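PDB 1NMO: GTP cyclohydrolase 1 type 2 homolog from Escherichia coli, Escherichia coli O157:H7, which is a metal-binding member of the NIF3 family that probably protects against radiation damage and may help degrade radiation-damaged nucleotides. Local coordinates for residues Thr4-Glu7 with Gln8-Glu12; Asn81-Lys84 with Thr85-Ala88. All coordinates share one frame; numbering follows the deposited sequence.

Contact 1 of 2, residues Thr4-Glu7 with Gln8-Glu12; sequences TELE and QLINE
Glu7 OE2 accepts two hydrogen bonds, one from the backbone N of Leu27 and one from a water 3.2 Å away that also accepts from Asn11. The second leg of this bridge is the shorter, with Asn11 ND2 2.7 Å from the water oxygen. The side chains of Glu7 and Asn11 run side by side, pointing the same way, with carboxylate and amide planes 22° apart. Glu7 CG sits 3.7 Å from Asn11 ND2. Glu7 carries its carboxylate away from the helix toward Leu27 because chi1 of 166° sets CG opposite the backbone N and the chain runs extended beyond it. Asn11 OD1 is hydrogen-bonded to Trp96 NE1, so both ends of the amide have partners and its rotation is fixed.

The spacing is that of successive turns of an alpha-helix, here helix 3-13. Asn11 N donates to Glu7 O at 2.8 Å, and Leu9 N to Glu5 O at the same distance, whereas the bond from Ile10 N to Leu6 O is weak. Leu6 and Ile10 form the buried stripe: their side chains run alongside each other, and Leu6 CD1 meets Ile10 CD1 at 3.9 Å. Both residues pack on Leu230 of helix 221-233, and Leu6 also touches Tyr94 of strand 92-95. On the exposed flank, Gln8 NE2 donates to Glu12 OE2 at 3.1 Å, meeting the carboxylate on its syn side but 30° out of its plane, a bent bond that ties neighbouring turns at the surface.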
loop_
_atom_site.group_PDB
_atom_site.type_symbol
_atom_site.label_atom_id
_atom_site.label_comp_id
_atom_site.label_asym_id
_atom_site.label_seq_id
_atom_site.Cartn_x
_atom_site.Cartn_y
_atom_site.Cartn_z
ATOM N N THR A 4 -24.873 43.270 -14.605
ATOM C CA THR A 4 -26.323 42.972 -14.737
ATOM C C THR A 4 -26.734 42.541 -16.151
ATOM O O THR A 4 -27.778 41.916 -16.346
ATOM C CB THR A 4 -27.109 44.165 -14.387
ATOM O OG1 THR A 4 -26.526 45.261 -15.109
ATOM C CG2 THR A 4 -27.083 44.430 -12.850
ATOM N N GLU A 5 -25.923 42.921 -17.130
ATOM C CA GLU A 5 -26.131 42.580 -18.520
ATOM C C GLU A 5 -25.731 41.155 -18.632
ATOM O O GLU A 5 -26.449 40.392 -19.190
ATOM C CB GLU A 5 -25.194 43.381 -19.422
ATOM C CG GLU A 5 -25.905 44.509 -20.096
ATOM C CD GLU A 5 -24.990 45.693 -20.406
ATOM O OE1 GLU A 5 -23.749 45.553 -20.633
ATOM O OE2 GLU A 5 -25.544 46.789 -20.454
ATOM N N LEU A 6 -24.576 40.767 -18.091
ATOM C CA LEU A 6 -24.205 39.362 -18.190
ATOM C C LEU A 6 -25.215 38.504 -17.419
ATOM O O LEU A 6 -25.450 37.383 -17.786
ATOM C CB LEU A 6 -22.786 39.141 -17.679
ATOM C CG LEU A 6 -22.219 37.723 -17.394
ATOM C CD1 LEU A 6 -22.255 36.872 -18.716
ATOM C CD2 LEU A 6 -20.786 37.802 -16.847
ATOM N N GLU A 7 -25.881 39.002 -16.384
ATOM C CA GLU A 7 -26.806 38.126 -15.707
ATOM C C GLU A 7 -27.977 37.974 -16.669
ATOM O O GLU A 7 -28.465 36.843 -16.960
ATOM C CB GLU A 7 -27.277 38.740 -14.376
ATOM C CG GLU A 7 -28.514 38.050 -13.753
ATOM C CD GLU A 7 -29.005 38.812 -12.508
ATOM O OE1 GLU A 7 -29.086 40.050 -12.608
ATOM O OE2 GLU A 7 -29.300 38.205 -11.435
ATOM N N GLN A 8 -28.472 39.101 -17.169
ATOM C CA GLN A 8 -29.604 39.039 -18.142
ATOM C C GLN A 8 -29.263 38.146 -19.382
ATOM O O GLN A 8 -30.107 37.400 -19.928
ATOM C CB GLN A 8 -29.977 40.454 -18.662
ATOM C CG GLN A 8 -31.024 40.395 -19.822
ATOM C CD GLN A 8 -31.159 41.705 -20.625
ATOM O OE1 GLN A 8 -30.177 42.473 -20.842
ATOM N NE2 GLN A 8 -32.371 41.956 -21.099
ATOM N N LEU A 9 -28.017 38.191 -19.805
ATOM C CA LEU A 9 -27.653 37.390 -20.980
ATOM C C LEU A 9 -27.815 35.856 -20.762
ATOM O O LEU A 9 -28.373 35.124 -21.602
ATOM C CB LEU A 9 -26.214 37.724 -21.365
ATOM C CG LEU A 9 -25.775 36.853 -22.537
ATOM C CD1 LEU A 9 -26.578 37.235 -23.847
ATOM C CD2 LEU A 9 -24.349 37.055 -22.763
ATOM N N ILE A 10 -27.297 35.365 -19.642
ATOM C CA ILE A 10 -27.345 33.931 -19.346
ATOM C C ILE A 10 -28.756 33.604 -19.004
ATOM O O ILE A 10 -29.303 32.613 -19.451
ATOM C CB ILE A 10 -26.450 33.506 -18.116
ATOM C CG1 ILE A 10 -25.057 34.064 -18.251
ATOM C CG2 ILE A 10 -26.328 32.000 -18.058
ATOM C CD1 ILE A 10 -24.719 34.017 -19.591
ATOM N N ASN A 11 -29.362 34.473 -18.209
ATOM C CA ASN A 11 -30.727 34.273 -17.819
ATOM C C ASN A 11 -31.604 34.027 -19.026
ATOM O O ASN A 11 -32.363 33.022 -19.060
ATOM C CB ASN A 11 -31.164 35.484 -17.098
ATOM C CG ASN A 11 -31.126 35.305 -15.608
ATOM O OD1 ASN A 11 -30.752 34.239 -15.073
ATOM N ND2 ASN A 11 -31.539 36.353 -14.906
ATOM N N GLU A 12 -31.551 34.905 -20.033
ATOM C CA GLU A 12 -32.396 34.644 -21.216
ATOM C C GLU A 12 -32.001 33.395 -21.997
ATOM O O GLU A 12 -32.879 32.685 -22.483
ATOM C CB GLU A 12 -32.464 35.870 -22.155
ATOM C CG GLU A 12 -33.537 36.893 -21.618
ATOM C CD GLU A 12 -33.258 38.341 -22.069
ATOM O OE1 GLU A 12 -32.480 38.516 -23.064
ATOM O OE2 GLU A 12 -33.833 39.299 -21.449
HETATM O O HOH W 1 -31.750 36.347 -12.169
#

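Contact 2 of 2, residues Asn81-Lys84 with Thr85-Ala88; sequences NRLK and TLLA
Thr85 folds its hydroxyl back on Asn81, one helical turn earlier. Its CB already lies 3.4 Å from Asn81 O. From there the side chain divides: chi1 of -63° places OG1 beside the backbone N, within 2.8 Å of Asn81 O, to which it donates, while CG2 takes the position anti to that N. Because Thr85 N also donates to Asn81 O, at 2.9 Å, one carbonyl oxygen accepts two bonds from the same residue. The two donors reach it from opposite faces of the carbonyl plane, tilted from it by 32° for N and 28° for OG1. OG1 has a further hydrogen-bonding partner in Gln46 NE2.

Another side of the helix is apolar: Leu83 CB meets Leu87 CD1 at 4.0 Å, while Leu83 CD2 approaches Leu86 CD1 at 4.3 Å. Leu87 N donates to Leu83 O at 2.7 Å.

The guanidinium of Arg82 reaches another chain, its NH2 forming a salt bridge with Glu205 OE2 of the second subunit. Helix 78-88 is the helix of the beta-alpha-beta crossover between parallel strands 59-62 and 92-95. Thr85 packs on Val53 of the adjacent helix 46-54, while Leu83 and Leu87 reach Val29 of strand 26-29.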
loop_
_atom_site.group_PDB
_atom_site.type_symbol
_atom_site.label_atom_id
_atom_site.label_comp_id
_atom_site.label_asym_id
_atom_site.label_seq_id
_atom_site.Cartn_x
_atom_site.Cartn_y
_atom_site.Cartn_z
ATOM N N ASN A 81 -15.954 33.027 5.166
ATOM C CA ASN A 81 -14.673 32.987 4.416
ATOM C C ASN A 81 -14.927 33.206 2.942
ATOM O O ASN A 81 -14.235 33.984 2.293
ATOM C CB ASN A 81 -13.984 31.656 4.592
ATOM C CG ASN A 81 -13.554 31.407 6.054
ATOM O OD1 ASN A 81 -13.232 32.349 6.797
ATOM N ND2 ASN A 81 -13.519 30.131 6.455
ATOM N N ARG A 82 -15.974 32.551 2.447
ATOM C CA ARG A 82 -16.313 32.624 1.063
ATOM C C ARG A 82 -16.817 33.990 0.650
ATOM O O ARG A 82 -16.484 34.501 -0.423
ATOM C CB ARG A 82 -17.364 31.589 0.801
ATOM C CG ARG A 82 -16.899 30.243 0.865
ATOM C CD ARG A 82 -18.147 29.281 0.915
ATOM N NE ARG A 82 -17.580 27.930 0.759
ATOM C CZ ARG A 82 -18.209 26.900 0.250
ATOM N NH1 ARG A 82 -19.462 27.024 -0.142
ATOM N NH2 ARG A 82 -17.541 25.760 0.074
ATOM N N LEU A 83 -17.672 34.575 1.497
ATOM C CA LEU A 83 -18.258 35.856 1.203
ATOM C C LEU A 83 -17.227 36.974 1.452
ATOM O O LEU A 83 -17.296 38.051 0.799
ATOM C CB LEU A 83 -19.527 36.060 2.064
ATOM C CG LEU A 83 -20.676 35.146 1.717
ATOM C CD1 LEU A 83 -21.811 35.277 2.673
ATOM C CD2 LEU A 83 -21.079 35.473 0.312
ATOM N N LYS A 84 -16.285 36.768 2.378
ATOM C CA LYS A 84 -15.301 37.810 2.587
ATOM C C LYS A 84 -14.475 37.757 1.339
ATOM O O LYS A 84 -14.140 38.784 0.757
ATOM C CB LYS A 84 -14.330 37.505 3.720
ATOM C CG LYS A 84 -13.287 38.658 3.935
ATOM C CD LYS A 84 -12.289 38.360 5.076
ATOM C CE LYS A 84 -11.229 39.461 5.202
ATOM N NZ LYS A 84 -10.141 39.092 6.243
ATOM N N THR A 85 -14.114 36.561 0.904
ATOM C CA THR A 85 -13.253 36.515 -0.262
ATOM C C THR A 85 -13.900 37.214 -1.491
ATOM O O THR A 85 -13.243 37.944 -2.243
ATOM C CB THR A 85 -12.944 35.089 -0.613
ATOM O OG1 THR A 85 -12.225 34.463 0.465
ATOM C CG2 THR A 85 -12.070 35.088 -1.850
ATOM N N LEU A 86 -15.180 36.990 -1.715
ATOM C CA LEU A 86 -15.872 37.609 -2.851
ATOM C C LEU A 86 -16.059 39.100 -2.595
ATOM O O LEU A 86 -15.717 39.969 -3.443
ATOM C CB LEU A 86 -17.301 36.979 -3.019
ATOM C CG LEU A 86 -17.417 35.527 -3.529
ATOM C CD1 LEU A 86 -18.749 34.875 -3.205
ATOM C CD2 LEU A 86 -17.168 35.537 -5.009
ATOM N N LEU A 87 -16.613 39.436 -1.425
ATOM C CA LEU A 87 -16.931 40.846 -1.226
ATOM C C LEU A 87 -15.740 41.685 -1.106
ATOM O O LEU A 87 -15.701 42.718 -1.726
ATOM C CB LEU A 87 -17.824 41.074 -0.009
ATOM C CG LEU A 87 -19.198 40.519 -0.258
ATOM C CD1 LEU A 87 -19.748 39.970 1.038
ATOM C CD2 LEU A 87 -20.073 41.630 -0.751
ATOM N N ALA A 88 -14.731 41.248 -0.362
ATOM C CA ALA A 88 -13.585 42.151 -0.218
ATOM C C ALA A 88 -12.797 42.350 -1.512
ATOM O O ALA A 88 -12.005 43.305 -1.629
ATOM C CB ALA A 88 -12.646 41.671 0.890
#

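How the contacts relate
Contacts 1 and 2 each join successive turns of a single helix, and they do not touch: their centres are 23 Å apart and their nearest atoms about 13 Å. What they share is the five-stranded sheet, where contact 1 packs on strand 92-95 and contact 2 on its antiparallel neighbour, strand 26-29. Neither supplies a ligand to the two iron ions, which are bound by His63, Asp101 and Glu219 and by His64, His215 and Glu219. In contact 1 the Ile10 side chain lies about 10 Å from that of His63. In contact 2, the Arg82 side chain lies about 8 Å from that of His64 and about 13 Å from an iron ion.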